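33-36 kDa outer membrane protein (Acinetobacter baumannii, PDB 6GIE) probably forms a channel across the outer membrane as a beta-barrel porin that lets small solutes pass. Local coordinates at residues A103-P106 / P111-A114. Residues are numbered along the deposited sequence; the frame is centred on the assembly and turned at random.
Sequences AYLP and PVYA
Tyr104 and Tyr113 lie side by side in a T-shaped pair and form the tight part of this contact. The edge of Tyr113 is turned toward one face of Tyr104, with ring centroids 4.9 Å apart and planes at 69°. Tyr113 CD2 sits over the rim of the Tyr104 ring and comes within 3.5 Å of Tyr104 CE2. The two side chains start differently. CG of Tyr113 is anti to its backbone N (chi1 171°), while CG of Tyr104 is anti to its own carbonyl carbon (chi1 -62°), and this brings the rings together from a non-hydrogen-bonded pair. Tyr113 OH is hydrogen-bonded to Glu102, and Tyr113 also touches Glu140 on strand 135-146.

The sheet face carrying Ala103, Leu105, Val112 and Ala114 is looser. Leu105 CD2 and Val112 CG1 are 4.5 Å apart, and Ala103 and Leu105 are on the surface.

Backbone hydrogen bonds join the strands on both sides of the tyrosines. Ala103 pairs with Ala114, and Leu105 with Val112, by two hydrogen bonds each. Leu105 N is 2.8 Å from Val112 O. Tyr113 CA adds a CA-H...O contact to Ala103 O at 3.1 Å.

This is the turn end of the antiparallel hairpin 94-105/112-121 in the barrel wall. This is consistent with a register held by backbone hydrogen bonds, while the closest side-chain packing lies on the tyrosine face.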
ATOM      1  N   ALA A 103     -12.868  -0.290   6.183  1.00 17.10           N
ATOM      2  CA  ALA A 103     -13.933  -1.108   6.735  1.00 20.13           C
ATOM      3  C   ALA A 103     -14.221  -2.263   5.767  1.00 20.44           C
ATOM      4  O   ALA A 103     -14.464  -2.007   4.597  1.00 19.05           O
ATOM      5  CB  ALA A 103     -15.181  -0.281   6.864  1.00 21.18           C
ATOM      6  N   TYR A 104     -14.141  -3.498   6.274  1.00 21.42           N
ATOM      7  CA  TYR A 104     -14.621  -4.722   5.576  1.00 24.80           C
ATOM      8  C   TYR A 104     -15.893  -5.133   6.276  1.00 25.85           C
ATOM      9  O   TYR A 104     -15.930  -5.318   7.507  1.00 26.43           O
ATOM     10  CB  TYR A 104     -13.640  -5.890   5.694  1.00 24.47           C
ATOM     11  CG  TYR A 104     -12.317  -5.603   5.060  1.00 26.17           C
ATOM     12  CD1 TYR A 104     -11.338  -4.835   5.734  1.00 22.90           C
ATOM     13  CD2 TYR A 104     -12.017  -6.091   3.792  1.00 28.44           C
ATOM     14  CE1 TYR A 104     -10.104  -4.561   5.121  1.00 36.53           C
ATOM     15  CE2 TYR A 104     -10.765  -5.836   3.198  1.00 34.37           C
ATOM     16  CZ  TYR A 104      -9.824  -5.078   3.858  1.00 30.85           C
ATOM     17  OH  TYR A 104      -8.633  -4.799   3.240  1.00 52.42           O
ATOM     18  N   LEU A 105     -16.931  -5.301   5.502  1.00 28.98           N
ATOM     19  CA  LEU A 105     -18.235  -5.577   6.066  1.00 30.35           C
ATOM     20  C   LEU A 105     -18.800  -6.755   5.317  1.00 31.05           C
ATOM     21  O   LEU A 105     -19.232  -6.620   4.173  1.00 31.40           O
ATOM     22  CB  LEU A 105     -19.143  -4.350   5.956  1.00 31.04           C
ATOM     23  CG  LEU A 105     -20.651  -4.583   6.181  1.00 38.85           C
ATOM     24  CD1 LEU A 105     -20.943  -4.946   7.629  1.00 37.15           C
ATOM     25  CD2 LEU A 105     -21.461  -3.375   5.759  1.00 38.18           C
ATOM     26  N   PRO A 106     -18.762  -7.931   5.946  1.00 36.42           N
ATOM     27  CA  PRO A 106     -19.494  -9.124   5.437  1.00 35.08           C
ATOM     28  C   PRO A 106     -20.993  -8.840   5.300  1.00 34.84           C
ATOM     29  O   PRO A 106     -21.541  -8.100   6.109  1.00 32.48           O
ATOM     30  CB  PRO A 106     -19.272 -10.180   6.528  1.00 36.77           C
ATOM     31  CG  PRO A 106     -18.026  -9.729   7.243  1.00 39.46           C
ATOM     32  CD  PRO A 106     -17.949  -8.231   7.138  1.00 34.84           C
ATOM     33  N   PRO A 111     -18.756  -9.849   0.555  1.00 30.19           N
ATOM     34  CA  PRO A 111     -18.124  -8.929   1.501  1.00 28.18           C
ATOM     35  C   PRO A 111     -17.979  -7.588   0.808  1.00 27.35           C
ATOM     36  O   PRO A 111     -17.618  -7.521  -0.369  1.00 32.95           O
ATOM     37  CB  PRO A 111     -16.774  -9.578   1.781  1.00 27.12           C
ATOM     38  CG  PRO A 111     -17.006 -11.046   1.446  1.00 29.52           C
ATOM     39  CD  PRO A 111     -17.923 -11.042   0.298  1.00 27.15           C
ATOM     40  N   VAL A 112     -18.284  -6.538   1.539  1.00 25.28           N
ATOM     41  CA  VAL A 112     -18.235  -5.174   1.053  1.00 24.33           C
ATOM     42  C   VAL A 112     -17.069  -4.430   1.801  1.00 21.37           C
ATOM     43  O   VAL A 112     -16.558  -4.883   2.783  1.00 19.72           O
ATOM     44  CB  VAL A 112     -19.673  -4.613   1.246  1.00 34.91           C
ATOM     45  CG1 VAL A 112     -19.727  -3.141   1.639  1.00 31.54           C
ATOM     46  CG2 VAL A 112     -20.533  -4.971   0.002  1.00 35.02           C
ATOM     47  N   TYR A 113     -16.623  -3.319   1.266  1.00 20.17           N
ATOM     48  CA  TYR A 113     -15.427  -2.670   1.682  1.00 19.92           C
ATOM     49  C   TYR A 113     -15.592  -1.181   1.430  1.00 19.18           C
ATOM     50  O   TYR A 113     -16.169  -0.802   0.404  1.00 19.18           O
ATOM     51  CB  TYR A 113     -14.268  -3.171   0.854  1.00 19.17           C
ATOM     52  CG  TYR A 113     -12.984  -2.387   1.058  1.00 20.15           C
ATOM     53  CD1 TYR A 113     -12.694  -1.270   0.280  1.00 19.30           C
ATOM     54  CD2 TYR A 113     -12.040  -2.786   1.988  1.00 19.96           C
ATOM     55  CE1 TYR A 113     -11.551  -0.554   0.466  1.00 17.35           C
ATOM     56  CE2 TYR A 113     -10.894  -2.065   2.178  1.00 18.04           C
ATOM     57  CZ  TYR A 113     -10.658  -0.940   1.395  1.00 19.00           C
ATOM     58  OH  TYR A 113      -9.454  -0.230   1.508  1.00 18.65           O
ATOM     59  N   ALA A 114     -15.160  -0.360   2.398  1.00 17.13           N
ATOM     60  CA  ALA A 114     -15.127   1.075   2.226  1.00 17.42           C
ATOM     61  C   ALA A 114     -13.878   1.664   2.818  1.00 18.71           C
ATOM     62  O   ALA A 114     -13.334   1.086   3.756  1.00 19.68           O
ATOM     63  CB  ALA A 114     -16.319   1.658   2.849  1.00 18.66           C
TER